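Local coordinates for protein putative alpha-N-acetylgalactosaminidase (Bacillus halodurans C-125, PDB 3CC1) that probably hydrolyses terminal alpha-linked N-acetylgalactosamine from glycoconjugates, as a putative glycosidase of the alpha-galactosidase A family, at residues Y251-R256 and N306-C311; D245-L250 and Q301-N306; G33-M38 and D101-L106. All blocks are in the same frame, centred on the assembly; numbering follows the deposited sequence. Where two conformers were deposited one is given.

Overall arrangement
Contacts 1 and 2 are two successive levels of one helix pair. Both join helix 247-262 to helix 298-310, share Asn306, and have centres 8 Å apart; they touch where the Phe254 ring meets the Thr303 methyl and the Trp308 ring meets Leu250. Contact 3 lies in another part of the barrel domain, between helices 28-41 and 97-105, its centre about 30 Å from that of contact 1 and about 28 Å from that of contact 2, with no touch to either. Along the chain, contact 3 closes before contacts 1 and 2 open, and the segments of contacts 1 and 2 alternate. The later helix pair borders the C-terminal antiparallel sheet.

Contact 1 (Y251-R256 and N306-C311); sequences YQMFER and NLWAIC
Leu307 sets a methyl on the centre of the Phe254 ring, and this is the tight half of the contact. Its CD2 lies 3.6 Å from the Phe254 ring centroid and only 4° off the ring normal, a CH-pi contact over the face in which the methyl is nearly equidistant from all six ring carbons. Leu307 CB adds a second touch, 3.8 Å from Phe254 CZ; the two side chains lie antiparallel alongside one another. Leu307 can present CD2 this way because its CG stands anti to the backbone nitrogen (chi1 172°), carrying the branch across the gap. The opposing backbones stay well apart, the CA atoms of Phe254 and Leu307 being 7.8 Å from each other.

Packing is sparser on the other half. Met253, modelled as selenomethionine, puts its CG 3.8 Å from Trp308 CH2 at the far end of the indole, approaching obliquely, and the methionine chain runs roughly perpendicular to the tryptophan side chain. The same CG stands 4.4 Å from Leu307 CD2, a looser apolar approach. All four touching residues are buried; the solvent side is the far flank of helix 247-262, where Tyr251, Glu255 and Arg256 are partly exposed.

The segment axes come within 11.5 Å and run almost parallel, at 24°, a spacing filled by large side chains rather than by close backbones. Trp308 NE1 donates to Gly273 O, tying the indole to a loop, and Met253 also leans on Ile224 of strand 224-225. On the side of the C-terminal antiparallel sheet, Phe254 meets Phe373 of strand 368-374 edge-to-face, and Leu307 packs on Trp359 of strand 356-362.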
loop_
_atom_site.group_PDB
_atom_site.type_symbol
_atom_site.label_atom_id
_atom_site.label_comp_id
_atom_site.label_asym_id
_atom_site.label_seq_id
_atom_site.Cartn_x
_atom_site.Cartn_y
_atom_site.Cartn_z
ATOM N N TYR A 251 -15.659 -0.644 0.657
ATOM C CA TYR A 251 -14.428 -1.028 1.323
ATOM C C TYR A 251 -13.393 0.091 1.211
ATOM O O TYR A 251 -12.788 0.471 2.201
ATOM C CB TYR A 251 -13.820 -2.286 0.718
ATOM C CG TYR A 251 -12.527 -2.697 1.353
ATOM C CD1 TYR A 251 -12.520 -3.505 2.460
ATOM C CD2 TYR A 251 -11.314 -2.300 0.831
ATOM C CE1 TYR A 251 -11.342 -3.899 3.056
ATOM C CE2 TYR A 251 -10.130 -2.697 1.390
ATOM C CZ TYR A 251 -10.143 -3.499 2.525
ATOM O OH TYR A 251 -8.980 -3.925 3.154
ATOM N N GLN A 252 -13.174 0.595 0.006
ATOM C CA GLN A 252 -12.137 1.621 -0.189
ATOM C C GLN A 252 -12.451 2.928 0.490
ATOM O O GLN A 252 -11.540 3.645 0.915
ATOM C CB GLN A 252 -11.849 1.870 -1.661
ATOM C CG GLN A 252 -11.276 0.681 -2.413
ATOM C CD GLN A 252 -11.182 0.988 -3.891
ATOM O OE1 GLN A 252 -10.279 1.692 -4.313
ATOM N NE2 GLN A 252 -12.118 0.478 -4.675
HETATM N N MSE A 253 -13.742 3.222 0.641
HETATM C CA MSE A 253 -14.182 4.476 1.291
HETATM C C MSE A 253 -13.644 4.569 2.710
HETATM O O MSE A 253 -13.345 5.657 3.177
HETATM C CB MSE A 253 -15.715 4.666 1.222
HETATM C CG MSE A 253 -16.175 6.148 1.397
HETATM SE SE MSE A 253 -15.424 7.339 0.069
HETATM C CE MSE A 253 -15.899 6.364 -1.444
ATOM N N PHE A 254 -13.507 3.430 3.389
ATOM C CA PHE A 254 -13.029 3.423 4.771
ATOM C C PHE A 254 -11.639 3.990 4.855
ATOM O O PHE A 254 -11.387 4.891 5.660
ATOM C CB PHE A 254 -13.160 2.038 5.453
ATOM C CG PHE A 254 -14.559 1.731 5.885
ATOM C CD1 PHE A 254 -15.484 1.221 4.978
ATOM C CD2 PHE A 254 -14.979 1.989 7.182
ATOM C CE1 PHE A 254 -16.788 0.983 5.365
ATOM C CE2 PHE A 254 -16.253 1.753 7.582
ATOM C CZ PHE A 254 -17.178 1.232 6.688
ATOM N N GLU A 255 -10.747 3.533 3.980
ATOM C CA GLU A 255 -9.383 4.080 3.943
ATOM C C GLU A 255 -9.355 5.545 3.482
ATOM O O GLU A 255 -8.596 6.358 4.027
ATOM C CB GLU A 255 -8.467 3.262 3.038
ATOM C CG GLU A 255 -6.985 3.658 3.152
ATOM N N ARG A 256 -10.194 5.877 2.496
ATOM C CA ARG A 256 -10.236 7.240 1.955
ATOM C C ARG A 256 -10.715 8.218 3.025
ATOM O O ARG A 256 -10.172 9.308 3.166
ATOM C CB ARG A 256 -11.091 7.333 0.687
ATOM C CG ARG A 256 -10.628 6.517 -0.541
ATOM C CD ARG A 256 -9.097 6.568 -0.734
ATOM N NE ARG A 256 -8.617 7.939 -0.887
ATOM C CZ ARG A 256 -7.357 8.360 -0.712
ATOM N NH1 ARG A 256 -6.388 7.511 -0.357
ATOM N NH2 ARG A 256 -7.067 9.653 -0.906
ATOM N N ASN A 306 -23.542 3.597 8.674
ATOM C CA ASN A 306 -22.817 3.810 9.933
ATOM C C ASN A 306 -21.618 4.747 9.733
ATOM O O ASN A 306 -21.379 5.643 10.523
ATOM C CB ASN A 306 -22.371 2.474 10.552
ATOM C CG ASN A 306 -23.525 1.716 11.219
ATOM O OD1 ASN A 306 -24.506 2.320 11.681
ATOM N ND2 ASN A 306 -23.409 0.400 11.279
ATOM N N LEU A 307 -20.861 4.523 8.676
ATOM C CA LEU A 307 -19.680 5.331 8.388
ATOM C C LEU A 307 -20.075 6.756 7.978
ATOM O O LEU A 307 -19.474 7.757 8.441
ATOM C CB LEU A 307 -18.806 4.659 7.286
ATOM C CG LEU A 307 -17.646 5.527 6.788
ATOM C CD1 LEU A 307 -16.698 5.813 7.961
ATOM C CD2 LEU A 307 -16.871 4.903 5.567
ATOM N N TRP A 308 -21.073 6.853 7.104
ATOM C CA TRP A 308 -21.606 8.126 6.630
ATOM C C TRP A 308 -22.153 8.931 7.808
ATOM O O TRP A 308 -21.932 10.112 7.902
ATOM C CB TRP A 308 -22.753 7.939 5.623
ATOM C CG TRP A 308 -22.419 7.832 4.130
ATOM C CD1 TRP A 308 -23.013 8.540 3.136
ATOM C CD2 TRP A 308 -21.481 6.942 3.476
ATOM N NE1 TRP A 308 -22.512 8.170 1.914
ATOM C CE2 TRP A 308 -21.575 7.188 2.090
ATOM C CE3 TRP A 308 -20.565 5.991 3.921
ATOM C CZ2 TRP A 308 -20.819 6.502 1.162
ATOM C CZ3 TRP A 308 -19.799 5.297 2.973
ATOM C CH2 TRP A 308 -19.930 5.566 1.619
ATOM N N ALA A 309 -22.847 8.267 8.706
ATOM C CA ALA A 309 -23.382 8.933 9.923
ATOM C C ALA A 309 -22.271 9.477 10.817
ATOM O O ALA A 309 -22.256 10.643 11.148
ATOM C CB ALA A 309 -24.270 7.967 10.735
ATOM N N ILE A 310 -21.311 8.622 11.149
ATOM C CA ILE A 310 -20.298 8.932 12.157
ATOM C C ILE A 310 -19.296 9.959 11.647
ATOM O O ILE A 310 -18.688 10.664 12.441
ATOM C CB ILE A 310 -19.564 7.649 12.629
ATOM C CG1 ILE A 310 -18.948 7.852 14.031
ATOM C CG2 ILE A 310 -18.486 7.227 11.616
ATOM C CD1 ILE A 310 -19.825 7.424 15.146
ATOM N N CYS A 311 -19.162 10.119 10.329
ATOM C CA CYS A 311 -18.237 11.147 9.834
ATOM C C CYS A 311 -18.902 12.464 9.333
ATOM O O CYS A 311 -18.221 13.382 8.872
ATOM C CB CYS A 311 -17.252 10.556 8.828
ATOM S SG CYS A 311 -17.882 10.397 7.214
#

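Contact 2 (D245-L250 and Q301-N306)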
loop_
_atom_site.group_PDB
_atom_site.type_symbol
_atom_site.label_atom_id
_atom_site.label_comp_id
_atom_site.label_asym_id
_atom_site.label_seq_id
_atom_site.Cartn_x
_atom_site.Cartn_y
_atom_site.Cartn_z
ATOM N N ASP A 245 -23.240 1.025 -5.527
ATOM C CA ASP A 245 -23.544 -0.261 -4.823
ATOM C C ASP A 245 -22.597 -1.398 -5.234
ATOM O O ASP A 245 -22.989 -2.397 -5.875
ATOM C CB ASP A 245 -25.028 -0.668 -4.997
ATOM C CG ASP A 245 -25.466 -0.747 -6.447
ATOM O OD1 ASP A 245 -25.037 0.088 -7.289
ATOM O OD2 ASP A 245 -26.267 -1.636 -6.744
ATOM N N ASP A 246 -21.325 -1.206 -4.917
ATOM C CA ASP A 246 -20.336 -2.271 -5.055
ATOM C C ASP A 246 -19.438 -2.281 -3.851
ATOM O O ASP A 246 -18.962 -1.238 -3.406
ATOM C CB ASP A 246 -19.488 -2.117 -6.316
ATOM C CG ASP A 246 -18.601 -3.344 -6.569
ATOM O OD1 ASP A 246 -17.452 -3.366 -6.051
ATOM O OD2 ASP A 246 -19.042 -4.268 -7.311
ATOM N N TRP A 247 -19.247 -3.463 -3.292
ATOM C CA TRP A 247 -18.466 -3.575 -2.060
ATOM C C TRP A 247 -17.062 -3.011 -2.213
ATOM O O TRP A 247 -16.506 -2.448 -1.280
ATOM C CB TRP A 247 -18.379 -5.015 -1.566
ATOM C CG TRP A 247 -17.454 -5.155 -0.400
ATOM C CD1 TRP A 247 -16.269 -5.793 -0.381
ATOM C CD2 TRP A 247 -17.644 -4.612 0.918
ATOM N NE1 TRP A 247 -15.707 -5.706 0.872
ATOM C CE2 TRP A 247 -16.516 -4.964 1.683
ATOM C CE3 TRP A 247 -18.642 -3.859 1.514
ATOM C CZ2 TRP A 247 -16.374 -4.610 3.027
ATOM C CZ3 TRP A 247 -18.492 -3.509 2.870
ATOM C CH2 TRP A 247 -17.374 -3.877 3.590
ATOM N N SER A 248 -16.460 -3.155 -3.387
ATOM C CA SER A 248 -15.098 -2.700 -3.532
ATOM C C SER A 248 -14.990 -1.187 -3.301
ATOM O O SER A 248 -14.017 -0.701 -2.706
ATOM C CB SER A 248 -14.509 -3.061 -4.907
ATOM O OG SER A 248 -15.164 -2.279 -5.892
ATOM N N LEU A 249 -16.011 -0.446 -3.702
ATOM C CA LEU A 249 -16.031 1.005 -3.442
ATOM C C LEU A 249 -16.300 1.333 -1.968
ATOM O O LEU A 249 -15.741 2.289 -1.401
ATOM C CB LEU A 249 -17.055 1.674 -4.342
ATOM C CG LEU A 249 -16.823 1.460 -5.861
ATOM C CD1 LEU A 249 -18.058 1.949 -6.605
ATOM C CD2 LEU A 249 -15.582 2.214 -6.259
ATOM N N LEU A 250 -17.208 0.585 -1.350
ATOM C CA LEU A 250 -17.495 0.825 0.086
ATOM C C LEU A 250 -16.258 0.504 0.926
ATOM O O LEU A 250 -15.818 1.301 1.780
ATOM C CB LEU A 250 -18.727 0.012 0.530
ATOM C CG LEU A 250 -19.226 0.175 1.952
ATOM C CD1 LEU A 250 -19.305 1.648 2.439
ATOM C CD2 LEU A 250 -20.607 -0.570 2.110
ATOM N N GLN A 301 -25.466 -2.253 3.598
ATOM C CA GLN A 301 -26.245 -1.022 3.633
ATOM C C GLN A 301 -26.092 -0.329 5.019
ATOM O O GLN A 301 -25.839 0.878 5.104
ATOM C CB GLN A 301 -27.729 -1.309 3.332
ATOM C CG GLN A 301 -28.020 -1.817 1.878
ATOM C CD GLN A 301 -29.461 -2.201 1.670
ATOM O OE1 GLN A 301 -30.371 -1.478 2.109
ATOM N NE2 GLN A 301 -29.696 -3.349 1.001
ATOM N N LEU A 302 -26.216 -1.103 6.093
ATOM C CA LEU A 302 -26.021 -0.565 7.457
ATOM C C LEU A 302 -24.585 -0.117 7.694
ATOM O O LEU A 302 -24.352 0.884 8.315
ATOM C CB LEU A 302 -26.390 -1.591 8.518
ATOM C CG LEU A 302 -27.869 -1.959 8.572
ATOM C CD1 LEU A 302 -28.060 -3.157 9.475
ATOM C CD2 LEU A 302 -28.727 -0.825 9.056
ATOM N N THR A 303 -23.640 -0.865 7.134
ATOM C CA THR A 303 -22.227 -0.513 7.202
ATOM C C THR A 303 -21.957 0.854 6.569
ATOM O O THR A 303 -21.290 1.708 7.168
ATOM C CB THR A 303 -21.317 -1.640 6.618
ATOM O OG1 THR A 303 -21.285 -2.732 7.563
ATOM C CG2 THR A 303 -19.905 -1.134 6.341
HETATM N N MSE A 304 -22.541 1.076 5.403
HETATM C CA MSE A 304 -22.438 2.345 4.740
HETATM C C MSE A 304 -23.083 3.454 5.567
HETATM O O MSE A 304 -22.490 4.489 5.773
HETATM C CB MSE A 304 -23.083 2.288 3.337
HETATM C CG MSE A 304 -23.106 3.669 2.665
HETATM SE SE MSE A 304 -24.351 3.636 1.200
HETATM C CE MSE A 304 -25.949 3.459 2.258
HETATM N N MSE A 305 -24.303 3.221 6.040
HETATM C CA MSE A 305 -24.996 4.224 6.826
HETATM C C MSE A 305 -24.196 4.589 8.077
HETATM O O MSE A 305 -24.128 5.760 8.470
HETATM C CB MSE A 305 -26.398 3.758 7.226
HETATM C CG MSE A 305 -27.384 3.625 6.080
HETATM SE SE MSE A 305 -27.760 5.327 5.206
HETATM C CE MSE A 305 -28.669 6.245 6.656
ATOM N N ASN A 306 -23.542 3.597 8.674
ATOM C CA ASN A 306 -22.817 3.810 9.933
ATOM C C ASN A 306 -21.618 4.747 9.733
ATOM O O ASN A 306 -21.379 5.643 10.523
ATOM C CB ASN A 306 -22.371 2.474 10.552
ATOM C CG ASN A 306 -23.525 1.716 11.219
ATOM O OD1 ASN A 306 -24.506 2.320 11.681
ATOM N ND2 ASN A 306 -23.409 0.400 11.279
#
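Leu250 meets Met304 through apolar contact alone, its forked end pressed against the root of the other side chain. Leu250 CD1 lies 3.9 Å from Met304 CB, and CD2 of the same leucine is 4.0 Å from that CB, so both methyls bear on one carbon. With CG anti to the backbone nitrogen (chi1 -177°), the leucine fork extends across to helix 298-310, while Met304, a selenomethionine, turns its selenium end from helix 247-262. A lighter apolar contact lies beside it: Thr303 CG2 sits at the edge of the Trp247 indole, near its plane, 4.4 Å from CZ3, and also 4.3 Å from Leu250 CD2.

No hydrogen bond crosses the contact; the polar bonds lie within one segment or go to outside residues. Asp246, modelled in two conformers, N-caps helix 247-262; in one of them OD1 accepts from Ser248 N at 2.9 Å (145°), from above the carboxylate plane, a tentative detail. Asp246 OD2 forms a salt bridge with Arg295, and Thr303 OG1 is hydrogen-bonded to His422 O.

Helix 247-262 follows strand 240-241 and helix 298-310 precedes strand 315-317 of the parallel sheet, consistent with neighbouring helices in the outer layer of a TIM barrel, as expected for the alpha-galactosidase A family.

Contact 3 (G33-M38 and D101-L106)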
loop_
_atom_site.group_PDB
_atom_site.type_symbol
_atom_site.label_atom_id
_atom_site.label_comp_id
_atom_site.label_asym_id
_atom_site.label_seq_id
_atom_site.Cartn_x
_atom_site.Cartn_y
_atom_site.Cartn_z
ATOM N N GLY A 33 -42.668 13.431 -7.787
ATOM C CA GLY A 33 -43.014 12.188 -7.113
ATOM C C GLY A 33 -42.105 11.917 -5.920
ATOM O O GLY A 33 -42.558 11.579 -4.861
ATOM N N ASN A 34 -40.799 12.092 -6.102
ATOM C CA ASN A 34 -39.871 11.886 -4.998
ATOM C C ASN A 34 -40.038 12.941 -3.902
ATOM O O ASN A 34 -40.008 12.614 -2.710
ATOM C CB ASN A 34 -38.444 11.799 -5.508
ATOM C CG ASN A 34 -38.148 10.456 -6.137
ATOM O OD1 ASN A 34 -37.742 9.534 -5.440
ATOM N ND2 ASN A 34 -38.330 10.343 -7.461
ATOM N N ALA A 35 -40.316 14.171 -4.328
ATOM C CA ALA A 35 -40.538 15.304 -3.421
ATOM C C ALA A 35 -41.776 15.031 -2.555
ATOM O O ALA A 35 -41.772 15.263 -1.344
ATOM C CB ALA A 35 -40.687 16.587 -4.199
ATOM N N GLU A 36 -42.819 14.517 -3.194
ATOM C CA GLU A 36 -44.062 14.192 -2.480
ATOM C C GLU A 36 -43.837 13.076 -1.489
ATOM O O GLU A 36 -44.316 13.121 -0.372
ATOM C CB GLU A 36 -45.200 13.846 -3.438
ATOM C CG GLU A 36 -45.742 15.087 -4.135
ATOM C CD GLU A 36 -46.603 14.784 -5.380
ATOM O OE1 GLU A 36 -46.841 13.586 -5.673
ATOM O OE2 GLU A 36 -47.014 15.745 -6.076
ATOM N N TYR A 37 -43.065 12.078 -1.882
ATOM C CA TYR A 37 -42.774 10.985 -0.966
ATOM C C TYR A 37 -42.014 11.537 0.218
ATOM O O TYR A 37 -42.349 11.262 1.353
ATOM C CB TYR A 37 -41.983 9.887 -1.642
ATOM C CG TYR A 37 -41.714 8.683 -0.769
ATOM C CD1 TYR A 37 -40.661 8.674 0.135
ATOM C CD2 TYR A 37 -42.456 7.532 -0.903
ATOM C CE1 TYR A 37 -40.406 7.584 0.914
ATOM C CE2 TYR A 37 -42.212 6.421 -0.108
ATOM C CZ TYR A 37 -41.186 6.447 0.774
ATOM O OH TYR A 37 -40.906 5.346 1.511
HETATM N N MSE A 38 -41.007 12.336 -0.050
HETATM C CA MSE A 38 -40.185 12.869 1.018
HETATM C C MSE A 38 -41.036 13.691 1.990
HETATM O O MSE A 38 -40.863 13.637 3.202
HETATM C CB MSE A 38 -39.086 13.738 0.466
HETATM C CG MSE A 38 -38.170 14.291 1.555
HETATM SE SE MSE A 38 -36.674 15.311 0.804
HETATM C CE MSE A 38 -35.799 13.854 0.016
ATOM N N ASP A 101 -41.118 26.176 -6.681
ATOM C CA ASP A 101 -42.328 26.611 -5.980
ATOM C C ASP A 101 -43.106 25.401 -5.475
ATOM O O ASP A 101 -43.603 25.393 -4.364
ATOM C CB ASP A 101 -43.269 27.407 -6.910
ATOM C CG ASP A 101 -42.900 28.906 -7.057
ATOM O OD1 ASP A 101 -42.049 29.449 -6.337
ATOM O OD2 ASP A 101 -43.509 29.564 -7.929
ATOM N N ALA A 102 -43.268 24.392 -6.326
ATOM C CA ALA A 102 -43.971 23.171 -5.930
ATOM C C ALA A 102 -43.253 22.476 -4.763
ATOM O O ALA A 102 -43.879 21.932 -3.850
ATOM C CB ALA A 102 -44.097 22.214 -7.083
ATOM N N ILE A 103 -41.930 22.474 -4.824
ATOM C CA ILE A 103 -41.097 21.801 -3.820
ATOM C C ILE A 103 -41.201 22.576 -2.497
ATOM O O ILE A 103 -41.364 21.968 -1.444
ATOM C CB ILE A 103 -39.633 21.626 -4.292
ATOM C CG1 ILE A 103 -39.559 20.567 -5.440
ATOM C CG2 ILE A 103 -38.734 21.195 -3.126
ATOM C CD1 ILE A 103 -38.266 20.571 -6.182
ATOM N N HIS A 104 -41.126 23.907 -2.585
ATOM C CA HIS A 104 -41.240 24.779 -1.419
ATOM C C HIS A 104 -42.614 24.641 -0.765
ATOM O O HIS A 104 -42.718 24.672 0.440
ATOM C CB HIS A 104 -40.997 26.234 -1.775
ATOM C CG HIS A 104 -39.594 26.521 -2.208
ATOM N ND1 HIS A 104 -39.282 27.556 -3.059
ATOM C CD2 HIS A 104 -38.423 25.905 -1.911
ATOM C CE1 HIS A 104 -37.970 27.575 -3.254
ATOM N NE2 HIS A 104 -37.427 26.580 -2.574
ATOM N N ASP A 105 -43.642 24.441 -1.584
ATOM C CA ASP A 105 -45.012 24.272 -1.096
ATOM C C ASP A 105 -45.147 22.983 -0.333
ATOM O O ASP A 105 -46.036 22.866 0.477
ATOM C CB ASP A 105 -46.026 24.249 -2.239
ATOM C CG ASP A 105 -46.240 25.633 -2.864
ATOM O OD1 ASP A 105 -45.890 26.659 -2.229
ATOM O OD2 ASP A 105 -46.736 25.673 -4.000
ATOM N N LEU A 106 -44.260 22.026 -0.584
ATOM C CA LEU A 106 -44.213 20.766 0.223
ATOM C C LEU A 106 -43.334 20.920 1.504
ATOM O O LEU A 106 -43.145 19.975 2.273
ATOM C CB LEU A 106 -43.692 19.599 -0.626
ATOM C CG LEU A 106 -44.592 19.125 -1.770
ATOM C CD1 LEU A 106 -43.824 18.209 -2.777
ATOM C CD2 LEU A 106 -45.828 18.446 -1.189
#
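Leu106 presses a methyl into the corner between Ala35 and Glu36, joining helices 28-41 and 97-105, which follow strands 14-17 and 49-52 of the parallel sheet: two successive beta/alpha units of the TIM-barrel fold packed side by side. The nearest atoms converge on CD1 of Leu106. It lies 3.8 Å from Ala35 CB, while Glu36 CG is 3.9 Å away from it. The small alanine lets the leucine approach the backbone itself, Leu106 CD1 being 3.8 Å from both Ala35 C and Glu36 N. Glu36 contributes that backbone N and the CG methylene; beyond CG its chain runs extended on the solvent side of the contact.

Deeper in, Ala35 CB faces Ile103 CG1 at 4.3 Å, a looser contact than that with Leu106. The helix backbones here are 6.5 Å apart, measured between the CA atoms of Ala35 and Ile103. Beneath them Ile50 of strand 49-52 touches both Ala35 and Ile103, so both helices rest on the strand of the second unit. This grading, from exposed glutamate to buried isoleucine over a strand, fits helices that cover the outside of a barrel.

Leu106 follows the last turn of its helix, where its nitrogen makes two weak bonds, to Ala102 O at 3.3 Å and to Ile103 O at 3.0 Å. A chi1 of -68° turns the branch back beside that nitrogen, toward helix 28-41. Its carbonyl oxygen accepts a hydrogen bond from Lys43 NZ.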